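Long-range contacts in putative N-acetylmuramoyl-L-alanine amidase,autolysin cwp6 (Peptoclostridium difficile, PDB 5J72), which probably cleaves the amide bond between N-acetylmuramic acid and L-alanine in peptidoglycan as a zinc-dependent autolysin, and carries CWB2 modules that attach it to the cell wall: residues I288-D293 with S322-Q327; T397-Y402 with D424-S429; Y531-G536 with F606-S611. All blocks are in the same frame, centred on the assembly; numbering follows the deposited sequence.

Contact 1. Residues I288-D293 with S322-Q327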
loop_
_atom_site.group_PDB
_atom_site.type_symbol
_atom_site.label_atom_id
_atom_site.label_comp_id
_atom_site.label_asym_id
_atom_site.label_seq_id
_atom_site.Cartn_x
_atom_site.Cartn_y
_atom_site.Cartn_z
ATOM N N ILE A 288 -8.264 -11.824 -10.960
ATOM C CA ILE A 288 -9.119 -12.987 -11.149
ATOM C C ILE A 288 -9.314 -13.567 -9.788
ATOM O O ILE A 288 -8.341 -13.867 -9.082
ATOM C CB ILE A 288 -8.411 -13.974 -12.095
ATOM C CG1 ILE A 288 -8.347 -13.412 -13.554
ATOM C CG2 ILE A 288 -9.160 -15.346 -12.045
ATOM C CD1 ILE A 288 -9.739 -13.307 -14.270
ATOM N N LEU A 289 -10.558 -13.704 -9.369
ATOM C CA LEU A 289 -10.808 -14.267 -8.066
ATOM C C LEU A 289 -10.973 -15.821 -8.139
ATOM O O LEU A 289 -11.664 -16.345 -9.009
ATOM C CB LEU A 289 -12.044 -13.615 -7.441
ATOM C CG LEU A 289 -11.869 -12.105 -7.240
ATOM C CD1 LEU A 289 -13.162 -11.535 -6.537
ATOM C CD2 LEU A 289 -10.615 -11.837 -6.322
ATOM N N ALA A 290 -10.371 -16.510 -7.204
ATOM C CA ALA A 290 -10.350 -17.976 -7.227
ATOM C C ALA A 290 -10.706 -18.599 -5.887
ATOM O O ALA A 290 -10.938 -17.932 -4.869
ATOM C CB ALA A 290 -8.936 -18.418 -7.591
ATOM N N ASN A 291 -10.789 -19.967 -5.924
ATOM C CA ASN A 291 -10.957 -20.763 -4.722
ATOM C C ASN A 291 -9.535 -21.130 -4.283
ATOM O O ASN A 291 -8.579 -20.900 -5.024
ATOM C CB ASN A 291 -11.781 -22.065 -5.040
ATOM C CG ASN A 291 -13.192 -21.698 -5.390
ATOM O OD1 ASN A 291 -13.890 -21.201 -4.533
ATOM N ND2 ASN A 291 -13.642 -21.791 -6.628
ATOM N N LYS A 292 -9.377 -21.731 -3.124
ATOM C CA LYS A 292 -8.052 -22.099 -2.656
ATOM C C LYS A 292 -7.278 -22.997 -3.610
ATOM O O LYS A 292 -6.086 -22.762 -3.816
ATOM C CB LYS A 292 -8.174 -22.793 -1.314
ATOM C CG LYS A 292 -6.819 -23.211 -0.775
ATOM C CD LYS A 292 -6.915 -23.487 0.719
ATOM C CE LYS A 292 -5.883 -24.463 1.170
ATOM N NZ LYS A 292 -6.309 -25.143 2.425
ATOM N N ASP A 293 -7.913 -24.024 -4.215
ATOM C CA ASP A 293 -7.143 -24.916 -5.103
ATOM C C ASP A 293 -7.393 -24.760 -6.561
ATOM O O ASP A 293 -6.764 -25.488 -7.345
ATOM C CB ASP A 293 -7.406 -26.398 -4.761
ATOM C CG ASP A 293 -7.183 -26.698 -3.299
ATOM O OD1 ASP A 293 -6.117 -26.342 -2.779
ATOM O OD2 ASP A 293 -8.084 -27.286 -2.676
ATOM N N SER A 322 -0.653 -24.848 -3.650
ATOM C CA SER A 322 0.172 -25.242 -4.783
ATOM C C SER A 322 -0.695 -25.829 -5.895
ATOM O O SER A 322 -0.254 -25.894 -7.040
ATOM C CB SER A 322 1.214 -26.278 -4.339
ATOM O OG SER A 322 0.522 -27.359 -3.739
ATOM N N LYS A 323 -1.925 -26.250 -5.574
ATOM C CA LYS A 323 -2.784 -26.833 -6.602
ATOM C C LYS A 323 -3.241 -25.747 -7.600
ATOM O O LYS A 323 -3.264 -25.997 -8.815
ATOM C CB LYS A 323 -4.005 -27.492 -5.936
ATOM C CG LYS A 323 -3.700 -28.928 -5.427
ATOM C CD LYS A 323 -4.680 -29.317 -4.345
ATOM C CE LYS A 323 -4.314 -30.630 -3.680
ATOM N NZ LYS A 323 -4.652 -30.618 -2.228
ATOM N N ILE A 324 -3.570 -24.524 -7.111
ATOM C CA ILE A 324 -3.985 -23.515 -8.125
ATOM C C ILE A 324 -2.758 -23.055 -8.889
ATOM O O ILE A 324 -2.860 -22.764 -10.075
ATOM C CB ILE A 324 -4.774 -22.383 -7.429
ATOM C CG1 ILE A 324 -5.533 -21.532 -8.532
ATOM C CG2 ILE A 324 -3.834 -21.555 -6.533
ATOM C CD1 ILE A 324 -6.331 -20.420 -7.941
ATOM N N ILE A 325 -1.567 -22.992 -8.249
ATOM C CA ILE A 325 -0.386 -22.605 -9.031
ATOM C C ILE A 325 -0.117 -23.650 -10.144
ATOM O O ILE A 325 0.225 -23.312 -11.267
ATOM C CB ILE A 325 0.825 -22.422 -8.084
ATOM C CG1 ILE A 325 0.545 -21.222 -7.148
ATOM C CG2 ILE A 325 2.117 -22.232 -8.873
ATOM C CD1 ILE A 325 1.754 -20.784 -6.320
ATOM N N ASP A 326 -0.273 -24.916 -9.818
ATOM C CA ASP A 326 -0.092 -25.966 -10.799
ATOM C C ASP A 326 -1.083 -25.803 -11.940
ATOM O O ASP A 326 -0.693 -25.935 -13.100
ATOM C CB ASP A 326 -0.381 -27.326 -10.162
ATOM C CG ASP A 326 -0.284 -28.397 -11.236
ATOM O OD1 ASP A 326 -1.352 -28.926 -11.663
ATOM O OD2 ASP A 326 0.847 -28.695 -11.666
ATOM N N GLN A 327 -2.361 -25.558 -11.616
ATOM C CA GLN A 327 -3.422 -25.379 -12.630
ATOM C C GLN A 327 -3.098 -24.229 -13.571
ATOM O O GLN A 327 -3.107 -24.401 -14.794
ATOM C CB GLN A 327 -4.729 -25.061 -11.940
ATOM C CG GLN A 327 -5.879 -24.900 -12.934
ATOM C CD GLN A 327 -7.159 -24.448 -12.232
ATOM O OE1 GLN A 327 -7.155 -23.518 -11.430
ATOM N NE2 GLN A 327 -8.312 -25.042 -12.564
#

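Contact 2. Residues T397-Y402 with D424-S429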
loop_
_atom_site.group_PDB
_atom_site.type_symbol
_atom_site.label_atom_id
_atom_site.label_comp_id
_atom_site.label_asym_id
_atom_site.label_seq_id
_atom_site.Cartn_x
_atom_site.Cartn_y
_atom_site.Cartn_z
ATOM N N THR A 397 -4.222 4.782 13.698
ATOM C CA THR A 397 -3.379 5.319 14.772
ATOM C C THR A 397 -1.916 4.962 14.727
ATOM O O THR A 397 -1.195 5.444 15.586
ATOM C CB THR A 397 -3.987 4.900 16.145
ATOM O OG1 THR A 397 -3.839 3.478 16.244
ATOM C CG2 THR A 397 -5.494 5.249 16.277
ATOM N N TYR A 398 -1.415 4.149 13.780
ATOM C CA TYR A 398 0.023 3.939 13.732
ATOM C C TYR A 398 0.510 3.511 12.369
ATOM O O TYR A 398 -0.283 3.002 11.571
ATOM C CB TYR A 398 0.484 2.846 14.776
ATOM C CG TYR A 398 -0.092 1.460 14.535
ATOM C CD1 TYR A 398 -1.370 1.132 14.970
ATOM C CD2 TYR A 398 0.661 0.467 13.910
ATOM C CE1 TYR A 398 -1.893 -0.147 14.794
ATOM C CE2 TYR A 398 0.147 -0.821 13.734
ATOM C CZ TYR A 398 -1.130 -1.115 14.178
ATOM O OH TYR A 398 -1.668 -2.357 13.996
ATOM N N VAL A 399 1.762 3.725 12.083
ATOM C CA VAL A 399 2.332 3.260 10.844
ATOM C C VAL A 399 2.702 1.801 11.090
ATOM O O VAL A 399 3.486 1.503 12.009
ATOM C CB VAL A 399 3.574 4.053 10.444
ATOM C CG1 VAL A 399 4.214 3.450 9.162
ATOM C CG2 VAL A 399 3.209 5.525 10.232
ATOM N N SER A 400 2.155 0.889 10.327
ATOM C CA SER A 400 2.556 -0.488 10.495
ATOM C C SER A 400 4.073 -0.707 10.362
ATOM O O SER A 400 4.780 -0.162 9.507
ATOM C CB SER A 400 1.826 -1.371 9.470
ATOM O OG SER A 400 2.397 -2.670 9.458
ATOM N N ALA A 401 4.626 -1.575 11.256
ATOM C CA ALA A 401 6.063 -1.875 11.212
ATOM C C ALA A 401 6.499 -2.518 9.928
ATOM O O ALA A 401 7.645 -2.400 9.506
ATOM C CB ALA A 401 6.412 -2.839 12.399
ATOM N N TYR A 402 5.576 -3.199 9.240
ATOM C CA TYR A 402 5.977 -3.871 7.980
ATOM C C TYR A 402 6.316 -2.832 6.870
ATOM O O TYR A 402 6.987 -3.192 5.902
ATOM C CB TYR A 402 4.818 -4.758 7.499
ATOM C CG TYR A 402 4.587 -5.923 8.441
ATOM C CD1 TYR A 402 5.514 -6.954 8.548
ATOM C CD2 TYR A 402 3.458 -5.983 9.228
ATOM C CE1 TYR A 402 5.314 -8.026 9.426
ATOM C CE2 TYR A 402 3.250 -7.034 10.124
ATOM C CZ TYR A 402 4.184 -8.046 10.218
ATOM O OH TYR A 402 3.963 -9.067 11.141
ATOM N N ASP A 424 -2.975 12.724 12.388
ATOM C CA ASP A 424 -2.006 13.607 11.744
ATOM C C ASP A 424 -0.668 13.067 11.892
ATOM O O ASP A 424 0.201 13.153 11.034
ATOM C CB ASP A 424 -2.025 15.017 12.419
ATOM C CG ASP A 424 -3.265 15.849 12.116
ATOM O OD1 ASP A 424 -4.028 15.470 11.208
ATOM O OD2 ASP A 424 -3.471 16.873 12.794
ATOM N N SER A 425 -0.468 12.512 13.073
ATOM C CA SER A 425 0.768 11.897 13.502
ATOM C C SER A 425 1.252 10.804 12.484
ATOM O O SER A 425 2.415 10.743 12.089
ATOM C CB SER A 425 0.479 11.252 14.865
ATOM O OG SER A 425 1.565 10.477 15.298
ATOM N N VAL A 426 0.332 9.947 12.097
ATOM C CA VAL A 426 0.603 8.834 11.173
ATOM C C VAL A 426 0.886 9.295 9.733
ATOM O O VAL A 426 1.904 8.904 9.160
ATOM C CB VAL A 426 -0.668 7.952 11.260
ATOM C CG1 VAL A 426 -0.562 6.760 10.292
ATOM C CG2 VAL A 426 -0.856 7.482 12.722
ATOM N N ILE A 427 -0.008 10.133 9.180
ATOM C CA ILE A 427 0.215 10.585 7.792
ATOM C C ILE A 427 1.532 11.435 7.729
ATOM O O ILE A 427 2.346 11.291 6.795
ATOM C CB ILE A 427 -1.067 11.342 7.283
ATOM C CG1 ILE A 427 -0.914 11.639 5.753
ATOM C CG2 ILE A 427 -1.313 12.637 8.069
ATOM C CD1 ILE A 427 -0.998 10.277 4.921
ATOM N N ASN A 428 1.783 12.260 8.756
ATOM C CA ASN A 428 3.003 13.071 8.737
ATOM C C ASN A 428 4.228 12.232 8.853
ATOM O O ASN A 428 5.250 12.548 8.263
ATOM C CB ASN A 428 2.998 14.135 9.886
ATOM C CG ASN A 428 4.355 14.827 9.920
ATOM O OD1 ASN A 428 5.205 14.501 10.773
ATOM N ND2 ASN A 428 4.689 15.704 8.956
ATOM N N SER A 429 4.148 11.094 9.608
ATOM C CA SER A 429 5.304 10.198 9.711
ATOM C C SER A 429 5.615 9.625 8.346
ATOM O O SER A 429 6.762 9.542 7.912
ATOM C CB SER A 429 4.997 9.029 10.675
ATOM O OG SER A 429 6.039 8.083 10.624
#

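Contact 3. Residues Y531-G536 with F606-S611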
loop_
_atom_site.group_PDB
_atom_site.type_symbol
_atom_site.label_atom_id
_atom_site.label_comp_id
_atom_site.label_asym_id
_atom_site.label_seq_id
_atom_site.Cartn_x
_atom_site.Cartn_y
_atom_site.Cartn_z
ATOM N N TYR A 531 16.614 -16.972 18.916
ATOM C CA TYR A 531 16.151 -18.364 18.854
ATOM C C TYR A 531 17.321 -19.240 19.364
ATOM O O TYR A 531 18.477 -18.923 19.067
ATOM C CB TYR A 531 15.732 -18.744 17.435
ATOM C CG TYR A 531 14.314 -18.293 17.166
ATOM C CD1 TYR A 531 13.246 -19.178 17.274
ATOM C CD2 TYR A 531 14.031 -16.961 16.867
ATOM C CE1 TYR A 531 11.933 -18.748 17.111
ATOM C CE2 TYR A 531 12.717 -16.522 16.700
ATOM C CZ TYR A 531 11.672 -17.417 16.828
ATOM O OH TYR A 531 10.372 -16.982 16.671
ATOM N N ASN A 532 17.034 -20.280 20.175
ATOM C CA ASN A 532 18.069 -21.143 20.781
ATOM C C ASN A 532 18.488 -22.255 19.860
ATOM O O ASN A 532 17.889 -22.456 18.800
ATOM C CB ASN A 532 17.558 -21.813 22.055
ATOM C CG ASN A 532 18.314 -21.372 23.248
ATOM O OD1 ASN A 532 19.535 -21.240 23.171
ATOM N ND2 ASN A 532 17.676 -21.069 24.381
ATOM N N ALA A 533 19.529 -22.991 20.290
ATOM C CA ALA A 533 20.079 -24.148 19.543
ATOM C C ALA A 533 20.979 -24.943 20.501
ATOM O O ALA A 533 21.410 -24.413 21.507
ATOM C CB ALA A 533 20.925 -23.676 18.335
ATOM N N SER A 534 21.236 -26.180 20.184
ATOM C CA SER A 534 22.139 -27.055 20.914
ATOM C C SER A 534 22.386 -28.152 19.854
ATOM O O SER A 534 23.395 -28.135 19.170
ATOM C CB SER A 534 21.499 -27.564 22.210
ATOM O OG SER A 534 20.297 -28.300 22.034
ATOM N N ASN A 535 21.435 -29.060 19.711
ATOM C CA ASN A 535 21.384 -30.130 18.704
ATOM C C ASN A 535 19.873 -30.370 18.620
ATOM O O ASN A 535 19.156 -29.468 18.999
ATOM C CB ASN A 535 22.197 -31.390 19.089
ATOM C CG ASN A 535 22.576 -31.475 20.539
ATOM O OD1 ASN A 535 21.760 -31.898 21.372
ATOM N ND2 ASN A 535 23.781 -31.084 20.925
ATOM N N GLY A 536 19.335 -31.485 18.163
ATOM C CA GLY A 536 17.874 -31.554 18.142
ATOM C C GLY A 536 17.310 -31.647 19.547
ATOM O O GLY A 536 16.129 -31.407 19.778
ATOM N N PHE A 606 13.771 -23.369 20.345
ATOM C CA PHE A 606 15.005 -23.943 19.800
ATOM C C PHE A 606 14.740 -24.085 18.358
ATOM O O PHE A 606 13.856 -24.843 17.975
ATOM C CB PHE A 606 15.343 -25.321 20.437
ATOM C CG PHE A 606 16.093 -25.147 21.737
ATOM C CD1 PHE A 606 15.471 -24.596 22.848
ATOM C CD2 PHE A 606 17.442 -25.453 21.824
ATOM C CE1 PHE A 606 16.178 -24.354 24.013
ATOM C CE2 PHE A 606 18.146 -25.205 22.997
ATOM C CZ PHE A 606 17.508 -24.656 24.083
ATOM N N ILE A 607 15.508 -23.347 17.525
ATOM C CA ILE A 607 15.304 -23.358 16.066
ATOM C C ILE A 607 15.733 -24.708 15.417
ATOM O O ILE A 607 15.381 -24.954 14.258
ATOM C CB ILE A 607 16.083 -22.148 15.427
ATOM C CG1 ILE A 607 15.405 -21.754 14.097
ATOM C CG2 ILE A 607 17.596 -22.493 15.188
ATOM C CD1 ILE A 607 15.891 -20.386 13.629
ATOM N N ASP A 608 16.447 -25.567 16.182
ATOM C CA ASP A 608 16.903 -26.903 15.734
ATOM C C ASP A 608 16.083 -27.982 16.456
ATOM O O ASP A 608 16.479 -29.144 16.451
ATOM C CB ASP A 608 18.419 -27.119 16.033
ATOM C CG ASP A 608 18.781 -26.882 17.508
ATOM O OD1 ASP A 608 19.937 -27.180 17.898
ATOM O OD2 ASP A 608 17.900 -26.392 18.279
ATOM N N ASN A 609 14.952 -27.626 17.098
ATOM C CA ASN A 609 14.116 -28.675 17.725
ATOM C C ASN A 609 12.808 -28.811 16.915
ATOM O O ASN A 609 12.043 -27.855 16.814
ATOM C CB ASN A 609 13.800 -28.375 19.187
ATOM C CG ASN A 609 12.897 -29.446 19.761
ATOM O OD1 ASN A 609 11.658 -29.319 19.701
ATOM N ND2 ASN A 609 13.441 -30.546 20.297
ATOM N N LYS A 610 12.550 -29.992 16.335
ATOM C CA LYS A 610 11.357 -30.195 15.505
ATOM C C LYS A 610 10.032 -29.937 16.218
ATOM O O LYS A 610 9.121 -29.359 15.620
ATOM C CB LYS A 610 11.334 -31.626 14.970
ATOM C CG LYS A 610 10.808 -31.649 13.539
ATOM C CD LYS A 610 9.980 -32.885 13.235
ATOM C CE LYS A 610 9.350 -32.701 11.888
ATOM N NZ LYS A 610 7.978 -32.168 12.036
ATOM N N SER A 611 9.896 -30.372 17.460
ATOM C CA SER A 611 8.632 -30.134 18.164
ATOM C C SER A 611 8.338 -28.578 18.307
ATOM O O SER A 611 7.217 -28.143 18.053
ATOM C CB SER A 611 8.680 -30.806 19.529
ATOM O OG SER A 611 7.504 -30.515 20.270
HETATM O O HOH W 1 14.478 -31.979 17.148
#

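Contact 1. Residues I288-D293 with S322-Q327
Ala290 meets Ile324 at the end of a strand: its CB lies 3.3 Å from Ile324 CD1, closer than two methyl groups normally sit, so the packing is locally tight. Ala290 CB points toward the helix 322-329, and the same methyl of Ile324 reaches on to Asn291, whose backbone O lies 3.7 Å from Ile324 CD1. The reach comes from a fully extended branch, with Ile324 CG1 anti to its backbone N (chi1 -165°) and CD1 continuing the line at chi2 180°. Strand 287-290 is the outermost strand on one side of a parallel four-stranded sheet of order 2-1-3-4 in the second CWB2 module, Ile288 pairing with Tyr262 and Ala264, and Ala290 with Ala264 and Gly266. The contact therefore joins the end of an edge strand and the loop after it to a helix that follows a later strand, 308-314. At Lys292 the side chain points away, and what meets the helix is the backbone: Lys292 O is 3.7 Å from Ile324 CG2, the short branch. Asp293 comes closest in the backbone, its CA 4.6 Å from that of Ile324, and its side chain runs alongside Lys323 in the same direction. Asp293 CB lies 3.8 Å from Lys323 CB, and Lys323 CD also passes Asp293 OD1 at 3.7 Å. The ammonium group stays farther off, Lys323 NZ being 4.6 Å from Asp293 OD1, a separation that permits electrostatic attraction but no salt bridge. Asp293 OD1 is instead hydrogen-bonded to Ser321 OG, just before the helix, and Gln327 OE1 accepts from Val295 N.

Contact 2. Residues T397-Y402 with D424-S429
Val426 presses both of its methyl groups against the loop 397-402. CG2 lies over the backbone joining two residues, with Thr397 C at 3.4 Å and Tyr398 N at 3.5 Å from Val426 CG2. CG1 faces the next residue, 4.0 Å from Val399 CG2. This division follows from chi1 of Val426 (178°), which sets CG1 anti to the backbone N and CG2 anti to the carbonyl carbon. One turn further along the helix, Ser429 OG approaches Val399 CG2 at 3.8 Å; the same methyl is also 3.8 Å from Val426 O, and so rests between two successive turns. No hydrogen bond crosses between the segments, and the 184 Å² they bury is van der Waals contact.

The polar groups that position the loop belong to the next shell. Thr394 OG1 is hydrogen-bonded to both Tyr398 O and Ser400 N. Ser400 OG accepts from Tyr402 N at 3.2 Å, an ST turn, and is also hydrogen-bonded to Glu490 OE2, while Val399 O bonds to Arg493 NH1. The same loop thus touches helix 477-494 of the amidase region, and it also meets helix 346-357. Behind the helix, Ile427 packs on Val415 and Gln417 of strand 411-418. Within the third CWB2 module, the arrangement packs the loop after strand 391-394 on the helix that follows strand 411-418.

Contact 3. Residues Y531-G536 with F606-S611
The ring of Phe606 carries Asn532 on one face, with CB 3.3 Å from the ring centroid and only 4° off the normal, a CH-pi contact. Beyond CB the amide continues over the same face, its plane 19° from that of the ring, and Asn532 CG stands 3.5 Å from Phe606 CZ. Asp608 OD2 lies at the ring edge, in its plane. The side chains of Asn532 and Phe606 run side by side because the two residues form a parallel beta bridge and project from the same face of the sheet. Ile607 N donates to Asn532 O at 2.8 Å, and Ile607 CB packs against Tyr531 CB at 4.0 Å.

Past the strand ends the loops are joined by polar side chains. Ser534 N gives Asp608 OD1 an almost straight bond of 2.8 Å (178°), received on the syn side of the carboxylate. Asp608 turns its CG between the backbone N and the carbonyl carbon, which brings the carboxylate against the backbone of 533-535, OD2 lying 3.4 Å from Ala533 CA. Farther along, Asn609 ND2 donates to Gly536 O at 2.9 Å, and a water bridges that oxygen to Lys610 N, accepting from the latter. Gly536 is poorly ordered, so this end of the loop is less certain.

Phe606 to Asn609 form a type I turn, closed by Asn609 N to Phe606 O at 3.1 Å. It leads into helix 610-614, where Asn609 is the N-cap and its OD1 accepts from Asp612 N. Tyr531 N donates to the zinc ligand Glu477, and Tyr531 directly follows another, His530. The C-terminal ends of adjacent parallel strands 525-532 and 599-606 thus lie beside the zinc site of an Amidase_3 domain.

In the fold
The three contacts follow one another along the chain, each closing before the next opens, and none touches another. Contacts 1 and 2 belong to the second and third CWB2 modules, their centres 34 Å apart and nearest atoms about 21 Å apart. Contact 3 lies in the amidase domain, its centre 36 Å from that of contact 2, with about 12 Å between nearest atoms. It alone adjoins the zinc site: the side chain of Tyr531 is about 6 Å from the metal. The contacts in the CWB2 modules sit farther from ions, the side chain of Ile324 about 13 Å from a calcium ion and that of Ser429 about 10 Å from a sodium ion.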